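Local coordinates for protein endoglucanase A (Clostridium acetobutylicum, PDB 3IK2) that probably hydrolyses internal beta-1,4-glycosidic bonds of cellulose and related glucans, as a family 44 glycoside hydrolase with a TIM-like barrel, at residues N392-V395 with Q396-F399; E386-S389 with D390-N393; A368-L371 with G372-K376; V297-N300 with K301-Q305. All blocks are in the same frame, centred on the assembly; numbering follows the deposited sequence.

Contact 1: N392-V395 with Q396-F399; sequences NNYV and QSAF
Gln396 reaches back one turn to Asn392, and the two residues are joined both through the main chain and through their amides. Gln396 N donates to Asn392 O at 2.9 Å, while Gln396 NE2 donates to Asn392 OD1 at 2.8 Å. The side-chain bond is almost straight, 170° at the hydrogen. Its oxygen lies in the plane of the glutamine amide, but the NE2 donor stands above the carbonyl plane of the asparagine, the two amides being turned 82° apart. Asn392 occupies the N-cap position of helix 393-403, the helix that follows the eighth strand of the TIM-like barrel. Its CG sits between the backbone N and the carbonyl carbon (chi1 54°), and the side chain bonds to Gln396 instead of capping the first turn. A step further on, Asn393 O accepts from Ser397 N at 3.0 Å and also has Ser397 OG 2.9 Å away; that hydroxyl also has Ser479 O, outside the segments, as a partner. On another side of the helix Val395 and Phe399 run side by side, with Val395 CG1 3.8 Å from Phe399 CE1. Val395 O meets the edge of the ring in its plane, 3.3 Å from Phe399 CD1, and accepts from Phe399 N. In the next shell, Ser28 OG and Asn29 N bond to the Gln396 amide, fixing its rotation, and Phe27 and Tyr384 pack against Phe399. Tyr394 OH bonds to Asp475 O, tying the helix to strand 468-475 of the second, all-beta domain.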
ATOM      1  N   ASN A 392       4.083   8.068  15.112  1.00 10.03           N
ATOM      2  CA  ASN A 392       4.281   8.198  13.669  1.00  9.33           C
ATOM      3  C   ASN A 392       4.180   9.624  13.152  1.00  9.45           C
ATOM      4  O   ASN A 392       3.766   9.838  11.994  1.00 10.50           O
ATOM      5  CB  ASN A 392       3.261   7.302  12.936  1.00  8.98           C
ATOM      6  CG  ASN A 392       1.782   7.571  13.359  1.00  8.57           C
ATOM      7  OD1 ASN A 392       1.439   8.612  13.958  1.00  6.64           O
ATOM      8  ND2 ASN A 392       0.903   6.627  13.009  1.00  5.25           N
ATOM      9  N   ASN A 393       4.539  10.593  13.994  1.00  9.07           N
ATOM     10  CA  ASN A 393       4.377  12.018  13.663  1.00  8.79           C
ATOM     11  C   ASN A 393       5.100  12.437  12.389  1.00  8.29           C
ATOM     12  O   ASN A 393       4.619  13.284  11.652  1.00  8.60           O
ATOM     13  CB  ASN A 393       4.765  12.952  14.854  1.00  8.64           C
ATOM     14  CG  ASN A 393       6.203  12.715  15.362  1.00  9.61           C
ATOM     15  OD1 ASN A 393       6.602  11.575  15.587  1.00 10.00           O
ATOM     16  ND2 ASN A 393       6.962  13.797  15.570  1.00  8.17           N
ATOM     17  N   TYR A 394       6.263  11.867  12.123  1.00  7.89           N
ATOM     18  CA  TYR A 394       6.949  12.178  10.858  1.00  7.41           C
ATOM     19  C   TYR A 394       6.368  11.465   9.631  1.00  6.54           C
ATOM     20  O   TYR A 394       6.399  12.003   8.547  1.00  5.82           O
ATOM     21  CB  TYR A 394       8.456  11.946  10.965  1.00  7.33           C
ATOM     22  CG  TYR A 394       9.217  13.117  11.566  1.00  8.69           C
ATOM     23  CD1 TYR A 394       9.713  14.154  10.755  1.00  9.27           C
ATOM     24  CD2 TYR A 394       9.455  13.183  12.945  1.00  9.20           C
ATOM     25  CE1 TYR A 394      10.422  15.228  11.307  1.00 10.11           C
ATOM     26  CE2 TYR A 394      10.164  14.240  13.505  1.00  8.60           C
ATOM     27  CZ  TYR A 394      10.647  15.262  12.690  1.00  9.57           C
ATOM     28  OH  TYR A 394      11.345  16.315  13.275  1.00  8.45           O
ATOM     29  N   VAL A 395       5.832  10.257   9.813  1.00  7.05           N
ATOM     30  CA  VAL A 395       5.022   9.627   8.784  1.00  6.92           C
ATOM     31  C   VAL A 395       3.819  10.530   8.455  1.00  7.64           C
ATOM     32  O   VAL A 395       3.507  10.776   7.281  1.00  7.63           O
ATOM     33  CB  VAL A 395       4.575   8.181   9.171  1.00  8.01           C
ATOM     34  CG1 VAL A 395       3.390   7.704   8.272  1.00  5.32           C
ATOM     35  CG2 VAL A 395       5.760   7.206   9.072  1.00  5.29           C
ATOM     36  N   GLN A 396       3.160  11.057   9.483  1.00  7.58           N
ATOM     37  CA  GLN A 396       2.021  11.922   9.211  1.00  7.50           C
ATOM     38  C   GLN A 396       2.469  13.174   8.464  1.00  7.39           C
ATOM     39  O   GLN A 396       1.794  13.600   7.539  1.00  7.07           O
ATOM     40  CB  GLN A 396       1.286  12.284  10.504  1.00  7.78           C
ATOM     41  CG  GLN A 396       0.703  11.096  11.207  1.00  6.08           C
ATOM     42  CD  GLN A 396      -0.302  11.486  12.277  1.00  4.89           C
ATOM     43  OE1 GLN A 396      -1.109  12.381  12.070  1.00  4.60           O
ATOM     44  NE2 GLN A 396      -0.290  10.778  13.396  1.00  3.63           N
ATOM     45  N   SER A 397       3.627  13.737   8.818  1.00  7.54           N
ATOM     46  CA  SER A 397       4.150  14.907   8.073  1.00  8.30           C
ATOM     47  C   SER A 397       4.313  14.630   6.576  1.00  7.68           C
ATOM     48  O   SER A 397       4.041  15.496   5.766  1.00  7.99           O
ATOM     49  CB  SER A 397       5.501  15.389   8.590  1.00  8.77           C
ATOM     50  OG  SER A 397       5.560  15.431   9.982  1.00 12.91           O
ATOM     51  N   ALA A 398       4.817  13.449   6.231  1.00  7.16           N
ATOM     52  CA  ALA A 398       5.028  13.071   4.837  1.00  6.94           C
ATOM     53  C   ALA A 398       3.720  13.068   4.080  1.00  6.72           C
ATOM     54  O   ALA A 398       3.643  13.661   3.004  1.00  6.49           O
ATOM     55  CB  ALA A 398       5.734  11.724   4.731  1.00  6.03           C
ATOM     56  N   PHE A 399       2.681  12.444   4.651  1.00  6.88           N
ATOM     57  CA  PHE A 399       1.359  12.458   4.048  1.00  6.71           C
ATOM     58  C   PHE A 399       0.825  13.889   3.883  1.00  7.27           C
ATOM     59  O   PHE A 399       0.298  14.256   2.825  1.00  7.78           O
ATOM     60  CB  PHE A 399       0.372  11.629   4.885  1.00  6.77           C
ATOM     61  CG  PHE A 399       0.422  10.143   4.615  1.00  7.03           C
ATOM     62  CD1 PHE A 399       1.303   9.312   5.320  1.00  4.57           C
ATOM     63  CD2 PHE A 399      -0.437   9.560   3.662  1.00  6.12           C
ATOM     64  CE1 PHE A 399       1.340   7.914   5.074  1.00  6.33           C
ATOM     65  CE2 PHE A 399      -0.406   8.158   3.422  1.00  6.78           C
ATOM     66  CZ  PHE A 399       0.481   7.343   4.117  1.00  7.01           C
TER

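Contact 2: E386-S389 with D390-N393; sequences ECNS and DKNN
Glu386 reaches across the loop to Asp390 and Asn392, gathering backbone and side-chain donors on its carboxylate. OE1 accepts from Asn388 N at 2.8 Å and, more weakly, from Asp390 N at 3.0 Å, so one oxygen collects amides from the first and third residues of the turn. OE2 takes Asn392 ND2 at 2.8 Å. That donor comes from well above the carboxylate plane, 61° out of it, and the amide stands nearly perpendicular to the carboxylate. The glutamate gets there by starting out extended, CG anti to the backbone N, and then bending at chi2 (51°), which turns the carboxylate in toward the amides of Asn388 and Asp390. Tyr384 OH is a further partner of OE2, so the acid is gripped from several directions.

The outer side is much looser. Asn388 to Lys391 form a type I' beta turn closed by Lys391 N to Asn388 O at 2.9 Å, and Lys391 then centres an inverse gamma turn. The lysine chain bends at chi3 and crosses Asn388 at a slant, with CE 3.5 Å from Asn388 O, while the amino group stays 4.2 Å from Asn388 OD1. Asp390 crosses the glutamate at about a right angle, its OD1 3.6 Å from Glu386 CG; the two carboxylates approach without a bond between them. Ser389 and Asp390 form the exposed apex.

The loop leaves the C-terminal end of barrel strand 379-384, is held near its start by Gln25 and Glu358, and runs through Asn392 directly into helix 393-403.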
ATOM      1  N   GLU A 386       1.070   0.621  10.034  1.00  5.88           N
ATOM      2  CA  GLU A 386       1.618   1.134  11.276  1.00  6.78           C
ATOM      3  C   GLU A 386       2.410   0.080  12.041  1.00  7.30           C
ATOM      4  O   GLU A 386       1.875  -0.989  12.348  1.00  6.65           O
ATOM      5  CB  GLU A 386       0.466   1.641  12.158  1.00  6.29           C
ATOM      6  CG  GLU A 386       0.918   2.210  13.524  1.00  7.33           C
ATOM      7  CD  GLU A 386       1.999   3.230  13.395  1.00  8.80           C
ATOM      8  OE1 GLU A 386       2.914   3.236  14.251  1.00  7.24           O
ATOM      9  OE2 GLU A 386       1.930   4.043  12.440  1.00 10.36           O
ATOM     10  N   CYS A 387       3.683   0.378  12.334  1.00  9.01           N
ATOM     11  CA  CYS A 387       4.534  -0.549  13.086  1.00 10.12           C
ATOM     12  C   CYS A 387       5.100  -0.043  14.422  1.00 11.03           C
ATOM     13  O   CYS A 387       5.958  -0.719  15.000  1.00 11.53           O
ATOM     14  CB  CYS A 387       5.683  -1.031  12.212  1.00  9.91           C
ATOM     15  SG  CYS A 387       5.113  -1.898  10.741  1.00 11.65           S
ATOM     16  N   ASN A 388       4.659   1.123  14.903  1.00 10.90           N
ATOM     17  CA  ASN A 388       5.245   1.707  16.097  1.00 12.16           C
ATOM     18  C   ASN A 388       4.234   2.315  17.084  1.00 12.08           C
ATOM     19  O   ASN A 388       4.451   3.414  17.572  1.00 12.27           O
ATOM     20  CB  ASN A 388       6.288   2.782  15.697  1.00 12.80           C
ATOM     21  CG  ASN A 388       7.338   3.034  16.792  1.00 15.30           C
ATOM     22  OD1 ASN A 388       7.575   2.178  17.660  1.00 14.87           O
ATOM     23  ND2 ASN A 388       7.980   4.205  16.735  1.00 16.17           N
ATOM     24  N   SER A 389       3.135   1.610  17.337  1.00 12.28           N
ATOM     25  CA  SER A 389       2.065   2.060  18.247  1.00 12.69           C
ATOM     26  C   SER A 389       1.641   3.507  18.069  1.00 12.82           C
ATOM     27  O   SER A 389       1.447   4.240  19.055  1.00 11.89           O
ATOM     28  CB  SER A 389       2.448   1.783  19.708  1.00 12.62           C
ATOM     29  OG  SER A 389       2.745   0.400  19.867  1.00 14.41           O
ATOM     30  N   ASP A 390       1.506   3.917  16.798  1.00 13.14           N
ATOM     31  CA  ASP A 390       1.059   5.272  16.420  1.00 12.01           C
ATOM     32  C   ASP A 390       2.044   6.382  16.812  1.00 11.12           C
ATOM     33  O   ASP A 390       1.689   7.561  16.852  1.00 10.02           O
ATOM     34  CB  ASP A 390      -0.326   5.585  17.001  1.00 12.59           C
ATOM     35  CG  ASP A 390      -1.391   4.607  16.547  1.00 13.85           C
ATOM     36  OD1 ASP A 390      -1.424   4.225  15.362  1.00 12.76           O
ATOM     37  OD2 ASP A 390      -2.216   4.230  17.400  1.00 18.05           O
ATOM     38  N   LYS A 391       3.279   6.008  17.114  1.00 10.78           N
ATOM     39  CA  LYS A 391       4.334   7.016  17.275  1.00 10.82           C
ATOM     40  C   LYS A 391       4.898   7.367  15.903  1.00  9.75           C
ATOM     41  O   LYS A 391       6.009   7.007  15.570  1.00  8.87           O
ATOM     42  CB  LYS A 391       5.404   6.511  18.243  1.00 11.17           C
ATOM     43  CG  LYS A 391       4.864   6.400  19.699  1.00 13.71           C
ATOM     44  CD  LYS A 391       5.930   5.876  20.635  1.00 17.36           C
ATOM     45  CE  LYS A 391       5.970   4.358  20.593  1.00 19.89           C
ATOM     46  NZ  LYS A 391       7.096   3.860  21.440  1.00 23.74           N
ATOM     47  N   ASN A 392       4.083   8.068  15.112  1.00 10.03           N
ATOM     48  CA  ASN A 392       4.281   8.198  13.669  1.00  9.33           C
ATOM     49  C   ASN A 392       4.180   9.624  13.152  1.00  9.45           C
ATOM     50  O   ASN A 392       3.766   9.838  11.994  1.00 10.50           O
ATOM     51  CB  ASN A 392       3.261   7.302  12.936  1.00  8.98           C
ATOM     52  CG  ASN A 392       1.782   7.571  13.359  1.00  8.57           C
ATOM     53  OD1 ASN A 392       1.439   8.612  13.958  1.00  6.64           O
ATOM     54  ND2 ASN A 392       0.903   6.627  13.009  1.00  5.25           N
ATOM     55  N   ASN A 393       4.539  10.593  13.994  1.00  9.07           N
ATOM     56  CA  ASN A 393       4.377  12.018  13.663  1.00  8.79           C
ATOM     57  C   ASN A 393       5.100  12.437  12.389  1.00  8.29           C
ATOM     58  O   ASN A 393       4.619  13.284  11.652  1.00  8.60           O
ATOM     59  CB  ASN A 393       4.765  12.952  14.854  1.00  8.64           C
ATOM     60  CG  ASN A 393       6.203  12.715  15.362  1.00  9.61           C
ATOM     61  OD1 ASN A 393       6.602  11.575  15.587  1.00 10.00           O
ATOM     62  ND2 ASN A 393       6.962  13.797  15.570  1.00  8.17           N
TER

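Contact 3: A368-L371 with G372-K376; sequences ADAL and GVFGK
Phe374 lays one face of its ring over the carbonyl oxygen of Ala370, a turn earlier in helix 361-376. This helix is the crossover of a beta-alpha-beta unit of the TIM-like barrel, between the parallel strands 347-353 and 379-384. The oxygen stands 3.2 Å above the ring plane, offset toward the rim, and accepts Phe374 N at 3.0 Å, so one carbonyl serves as helix acceptor and as packing surface. Phe374 chi2 of -28° lays the ring flat over it. Around the rim, Ala370 CB touches CZ of Phe374 at 4.2 Å, and Leu371 CD2 approaches CD2 of the same ring at 4.1 Å, the leucine crossing the ring's side chain at a slant. Val379 and Ala382 of the next strand pack on the phenylalanine, and Tyr353 meets it edge to face.

Leu371 also packs on Tyr402 of helix 393-403. On the flank toward strand 427-433, Asp369 OD1 is hydrogen-bonded with Tyr430 OH and Ser428 OG, linking the barrel to the all-beta domain. Close by, Asp369 O takes the nearly straight bond from Val373 N at 2.9 Å, while Val373 CG2 rests 3.3 Å from that same oxygen.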
ATOM      1  N   ALA A 368       8.047  10.253   2.666  1.00  5.02           N
ATOM      2  CA  ALA A 368       7.833  11.252   1.608  1.00  4.94           C
ATOM      3  C   ALA A 368       8.404  10.770   0.282  1.00  4.98           C
ATOM      4  O   ALA A 368       7.791  10.961  -0.783  1.00  6.51           O
ATOM      5  CB  ALA A 368       8.392  12.640   1.990  1.00  3.95           C
ATOM      6  N   ASP A 369       9.539  10.102   0.349  1.00  5.76           N
ATOM      7  CA  ASP A 369      10.198   9.606  -0.854  1.00  6.30           C
ATOM      8  C   ASP A 369       9.406   8.468  -1.457  1.00  6.22           C
ATOM      9  O   ASP A 369       9.215   8.441  -2.677  1.00  7.94           O
ATOM     10  CB  ASP A 369      11.645   9.184  -0.550  1.00  6.19           C
ATOM     11  CG  ASP A 369      12.478   8.976  -1.809  1.00  7.67           C
ATOM     12  OD1 ASP A 369      12.271   9.686  -2.780  1.00 11.41           O
ATOM     13  OD2 ASP A 369      13.347   8.089  -1.858  1.00 13.20           O
ATOM     14  N   ALA A 370       8.942   7.533  -0.613  1.00  6.76           N
ATOM     15  CA  ALA A 370       8.093   6.407  -1.072  1.00  6.54           C
ATOM     16  C   ALA A 370       6.847   6.886  -1.771  1.00  6.22           C
ATOM     17  O   ALA A 370       6.501   6.337  -2.793  1.00  7.37           O
ATOM     18  CB  ALA A 370       7.729   5.450   0.099  1.00  6.58           C
ATOM     19  N   LEU A 371       6.176   7.910  -1.229  1.00  6.62           N
ATOM     20  CA  LEU A 371       4.979   8.524  -1.855  1.00  6.06           C
ATOM     21  C   LEU A 371       5.283   9.156  -3.206  1.00  6.95           C
ATOM     22  O   LEU A 371       4.508   8.981  -4.141  1.00  7.90           O
ATOM     23  CB  LEU A 371       4.324   9.561  -0.931  1.00  5.29           C
ATOM     24  CG  LEU A 371       3.763   8.914   0.352  1.00  4.22           C
ATOM     25  CD1 LEU A 371       3.353   9.980   1.401  1.00  3.76           C
ATOM     26  CD2 LEU A 371       2.597   7.928   0.045  1.00  2.00           C
ATOM     27  N   GLY A 372       6.422   9.854  -3.321  1.00  7.73           N
ATOM     28  CA  GLY A 372       6.920  10.355  -4.627  1.00  7.34           C
ATOM     29  C   GLY A 372       7.148   9.244  -5.643  1.00  7.34           C
ATOM     30  O   GLY A 372       6.665   9.324  -6.791  1.00  6.77           O
ATOM     31  N   VAL A 373       7.853   8.200  -5.205  1.00  6.84           N
ATOM     32  CA  VAL A 373       8.098   6.996  -6.022  1.00  7.56           C
ATOM     33  C   VAL A 373       6.833   6.334  -6.580  1.00  7.90           C
ATOM     34  O   VAL A 373       6.757   6.050  -7.791  1.00  9.13           O
ATOM     35  CB  VAL A 373       8.941   5.918  -5.252  1.00  7.13           C
ATOM     36  CG1 VAL A 373       9.032   4.637  -6.067  1.00  7.18           C
ATOM     37  CG2 VAL A 373      10.356   6.435  -4.969  1.00  6.56           C
ATOM     38  N   PHE A 374       5.872   6.048  -5.693  1.00  8.11           N
ATOM     39  CA  PHE A 374       4.587   5.455  -6.081  1.00  8.09           C
ATOM     40  C   PHE A 374       3.928   6.291  -7.189  1.00  8.10           C
ATOM     41  O   PHE A 374       3.368   5.746  -8.131  1.00  9.14           O
ATOM     42  CB  PHE A 374       3.587   5.359  -4.918  1.00  8.16           C
ATOM     43  CG  PHE A 374       4.025   4.522  -3.754  1.00  8.52           C
ATOM     44  CD1 PHE A 374       4.900   3.459  -3.901  1.00  9.88           C
ATOM     45  CD2 PHE A 374       3.505   4.788  -2.482  1.00  9.82           C
ATOM     46  CE1 PHE A 374       5.285   2.688  -2.789  1.00  9.61           C
ATOM     47  CE2 PHE A 374       3.880   4.023  -1.377  1.00  8.23           C
ATOM     48  CZ  PHE A 374       4.772   2.969  -1.532  1.00  7.17           C
ATOM     49  N   GLY A 375       3.974   7.611  -7.040  1.00  7.82           N
ATOM     50  CA  GLY A 375       3.373   8.518  -7.998  1.00  8.11           C
ATOM     51  C   GLY A 375       4.145   8.639  -9.294  1.00  8.40           C
ATOM     52  O   GLY A 375       3.556   8.760 -10.348  1.00  8.46           O
ATOM     53  N   LYS A 376       5.467   8.634  -9.218  1.00  8.54           N
ATOM     54  CA  LYS A 376       6.283   8.776 -10.409  1.00  9.08           C
ATOM     55  C   LYS A 376       6.307   7.499 -11.245  1.00  9.54           C
ATOM     56  O   LYS A 376       6.308   7.550 -12.485  1.00  8.73           O
ATOM     57  CB  LYS A 376       7.710   9.216 -10.052  1.00  8.35           C
ATOM     58  CG  LYS A 376       8.667   9.259 -11.249  1.00  7.84           C
ATOM     59  CD  LYS A 376       9.964   9.891 -10.804  1.00  9.30           C
ATOM     60  CE  LYS A 376      10.993   9.975 -11.930  1.00  9.05           C
ATOM     61  NZ  LYS A 376      12.280  10.408 -11.320  1.00 10.45           N
TER

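Contact 4: V297-N300 with K301-Q305; sequences VDCN and KARMQ
The short helix 297-305 belongs to the long excursion that follows barrel strand 273-278, and side-chain pairs on two flanks brace it. On the flank toward helix 361-376, Asn300 and Arg303 lie side by side. Arg303 NH1 donates to Asn300 OD1 at 3.0 Å; the oxygen is at the edge of the guanidinium, in its plane, whereas the donor stands above the carbonyl plane of the asparagine. A water joins the pair a second time, donating a hydrogen bond to Asn300 OD1 at 2.8 Å and accepting one from Arg303 NH2 at 2.9 Å. The arginine starts extended and bends at chi3 (-59°), which turns its head back along the helix to Asn300. Val289 O and Ser362 OG also hold the guanidinium, and Asn300 ND2 bonds to Tyr450 OH and Thr294 O.

The solvent flank is built differently. Lys301 stretches out past Val297, its CE 3.8 Å from Val297 CG1, and its amino group stays 4.4 Å from Asp298 OD1. Another water lies between them, donating to Asp298 OD1 and accepting from Lys301 NZ at 2.8 Å. The charged atoms of this pair thus do not touch and are bridged by water, whereas the buried guanidinium donates to several neutral oxygens, which probably offset the cost of burying its charge, fix its orientation and link this helix to the loop at Val289 and to helix 361-376.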
ATOM      1  N   VAL A 297      22.687   5.852  13.335  1.00 11.46           N
ATOM      2  CA  VAL A 297      22.760   6.815  12.231  1.00 10.30           C
ATOM      3  C   VAL A 297      22.909   6.179  10.849  1.00 10.64           C
ATOM      4  O   VAL A 297      22.267   6.619   9.877  1.00  8.90           O
ATOM      5  CB  VAL A 297      23.857   7.889  12.479  1.00 10.67           C
ATOM      6  CG1 VAL A 297      24.145   8.712  11.199  1.00  8.86           C
ATOM      7  CG2 VAL A 297      23.439   8.801  13.625  1.00  8.77           C
ATOM      8  N   ASP A 298      23.744   5.144  10.757  1.00 11.71           N
ATOM      9  CA  ASP A 298      23.881   4.399   9.484  1.00 12.74           C
ATOM     10  C   ASP A 298      22.606   3.665   9.111  1.00 12.09           C
ATOM     11  O   ASP A 298      22.309   3.477   7.933  1.00 12.03           O
ATOM     12  CB  ASP A 298      25.060   3.435   9.526  1.00 13.73           C
ATOM     13  CG  ASP A 298      26.402   4.147   9.348  1.00 17.53           C
ATOM     14  OD1 ASP A 298      26.430   5.389   9.247  1.00 20.94           O
ATOM     15  OD2 ASP A 298      27.443   3.456   9.292  1.00 25.20           O
ATOM     16  N   CYS A 299      21.862   3.235  10.126  1.00 11.40           N
ATOM     17  CA  CYS A 299      20.537   2.695   9.886  1.00 10.40           C
ATOM     18  C   CYS A 299      19.595   3.821   9.387  1.00  9.64           C
ATOM     19  O   CYS A 299      18.888   3.623   8.397  1.00  8.93           O
ATOM     20  CB  CYS A 299      19.995   1.968  11.123  1.00 10.03           C
ATOM     21  SG  CYS A 299      18.518   0.977  10.818  1.00 11.21           S
ATOM     22  N   ASN A 300      19.613   4.989  10.051  1.00  8.90           N
ATOM     23  CA  ASN A 300      18.822   6.145   9.596  1.00  8.73           C
ATOM     24  C   ASN A 300      19.110   6.511   8.133  1.00  9.16           C
ATOM     25  O   ASN A 300      18.177   6.811   7.328  1.00  8.42           O
ATOM     26  CB  ASN A 300      19.003   7.358  10.495  1.00  8.51           C
ATOM     27  CG  ASN A 300      18.586   7.111  11.952  1.00  8.84           C
ATOM     28  OD1 ASN A 300      17.918   6.141  12.274  1.00  8.38           O
ATOM     29  ND2 ASN A 300      18.952   8.051  12.832  1.00  9.20           N
ATOM     30  N   LYS A 301      20.390   6.442   7.776  1.00  8.77           N
ATOM     31  CA  LYS A 301      20.847   6.781   6.413  1.00  9.26           C
ATOM     32  C   LYS A 301      20.362   5.785   5.373  1.00  9.17           C
ATOM     33  O   LYS A 301      19.847   6.173   4.336  1.00  9.48           O
ATOM     34  CB  LYS A 301      22.378   6.894   6.354  1.00  8.97           C
ATOM     35  CG  LYS A 301      22.865   8.172   6.930  1.00 10.68           C
ATOM     36  CD  LYS A 301      24.378   8.207   7.099  1.00 14.59           C
ATOM     37  CE  LYS A 301      24.795   9.581   7.590  1.00 16.35           C
ATOM     38  NZ  LYS A 301      26.220   9.620   8.025  1.00 17.36           N
ATOM     39  N   ALA A 302      20.563   4.503   5.656  1.00  9.06           N
ATOM     40  CA  ALA A 302      20.049   3.438   4.832  1.00  9.03           C
ATOM     41  C   ALA A 302      18.541   3.556   4.625  1.00  9.47           C
ATOM     42  O   ALA A 302      18.040   3.185   3.544  1.00 10.20           O
ATOM     43  CB  ALA A 302      20.385   2.089   5.465  1.00  9.04           C
ATOM     44  N   ARG A 303      17.830   4.031   5.658  1.00  9.13           N
ATOM     45  CA  ARG A 303      16.371   4.169   5.625  1.00  9.30           C
ATOM     46  C   ARG A 303      15.925   5.105   4.515  1.00  9.20           C
ATOM     47  O   ARG A 303      15.069   4.755   3.720  1.00  9.74           O
ATOM     48  CB  ARG A 303      15.825   4.646   6.983  1.00  8.85           C
ATOM     49  CG  ARG A 303      14.314   4.930   7.025  1.00 10.47           C
ATOM     50  CD  ARG A 303      13.783   5.244   8.451  1.00  9.05           C
ATOM     51  NE  ARG A 303      14.044   4.138   9.354  1.00  8.42           N
ATOM     52  CZ  ARG A 303      14.901   4.173  10.377  1.00 11.10           C
ATOM     53  NH1 ARG A 303      15.582   5.287  10.654  1.00 12.28           N
ATOM     54  NH2 ARG A 303      15.076   3.091  11.131  1.00 10.23           N
ATOM     55  N   MET A 304      16.525   6.295   4.464  1.00  9.95           N
ATOM     56  CA  MET A 304      16.219   7.311   3.444  1.00  8.92           C
ATOM     57  C   MET A 304      16.658   6.913   2.049  1.00  8.67           C
ATOM     58  O   MET A 304      16.052   7.330   1.084  1.00  8.23           O
ATOM     59  CB  MET A 304      16.848   8.657   3.841  1.00  9.48           C
ATOM     60  CG  MET A 304      16.362   9.172   5.197  1.00  7.46           C
ATOM     61  SD  MET A 304      17.112  10.759   5.648  1.00  8.24           S
ATOM     62  CE  MET A 304      18.728  10.224   6.263  1.00  7.15           C
ATOM     63  N   GLN A 305      17.698   6.083   1.945  1.00  8.81           N
ATOM     64  CA  GLN A 305      18.120   5.522   0.646  1.00  8.64           C
ATOM     65  C   GLN A 305      17.260   4.346   0.185  1.00  7.41           C
ATOM     66  O   GLN A 305      17.202   4.039  -1.006  1.00  7.04           O
ATOM     67  CB  GLN A 305      19.597   5.076   0.686  1.00  8.11           C
ATOM     68  CG  GLN A 305      20.614   6.184   1.059  1.00  9.19           C
ATOM     69  CD  GLN A 305      20.468   7.435   0.218  1.00 10.46           C
ATOM     70  OE1 GLN A 305      20.054   7.363  -0.931  1.00 12.61           O
ATOM     71  NE2 GLN A 305      20.807   8.607   0.793  1.00  8.99           N
TER
HETATM   72  O   HOH W   1      27.282   7.697   9.735  1.00 31.97           O
HETATM   73  O   HOH W   2      17.450   3.423  12.701  1.00 13.91           O

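Contacts 1 and 2 overlap along the chain, sharing Asn392 and Asn393, with centres about 9 Å apart: the loop of contact 2 delivers the chain into the helix of contact 1. That helix packs on the helix of contact 3, Ala398 CB lying 3.4 Å from Ala368 N. Contact 4 meets contact 3 more lightly, through Asp369 OD2 and Met304 O at 4.1 Å, and its centre is about 17 Å from those of contacts 1 and 3. Contact 2 lies at the C-terminal end of the barrel strands, where TIM-barrel hydrolases carry their active sites. The calcium site, formed by Glu48, Asp144, Asp147 and Ser149, draws no ligand from these segments.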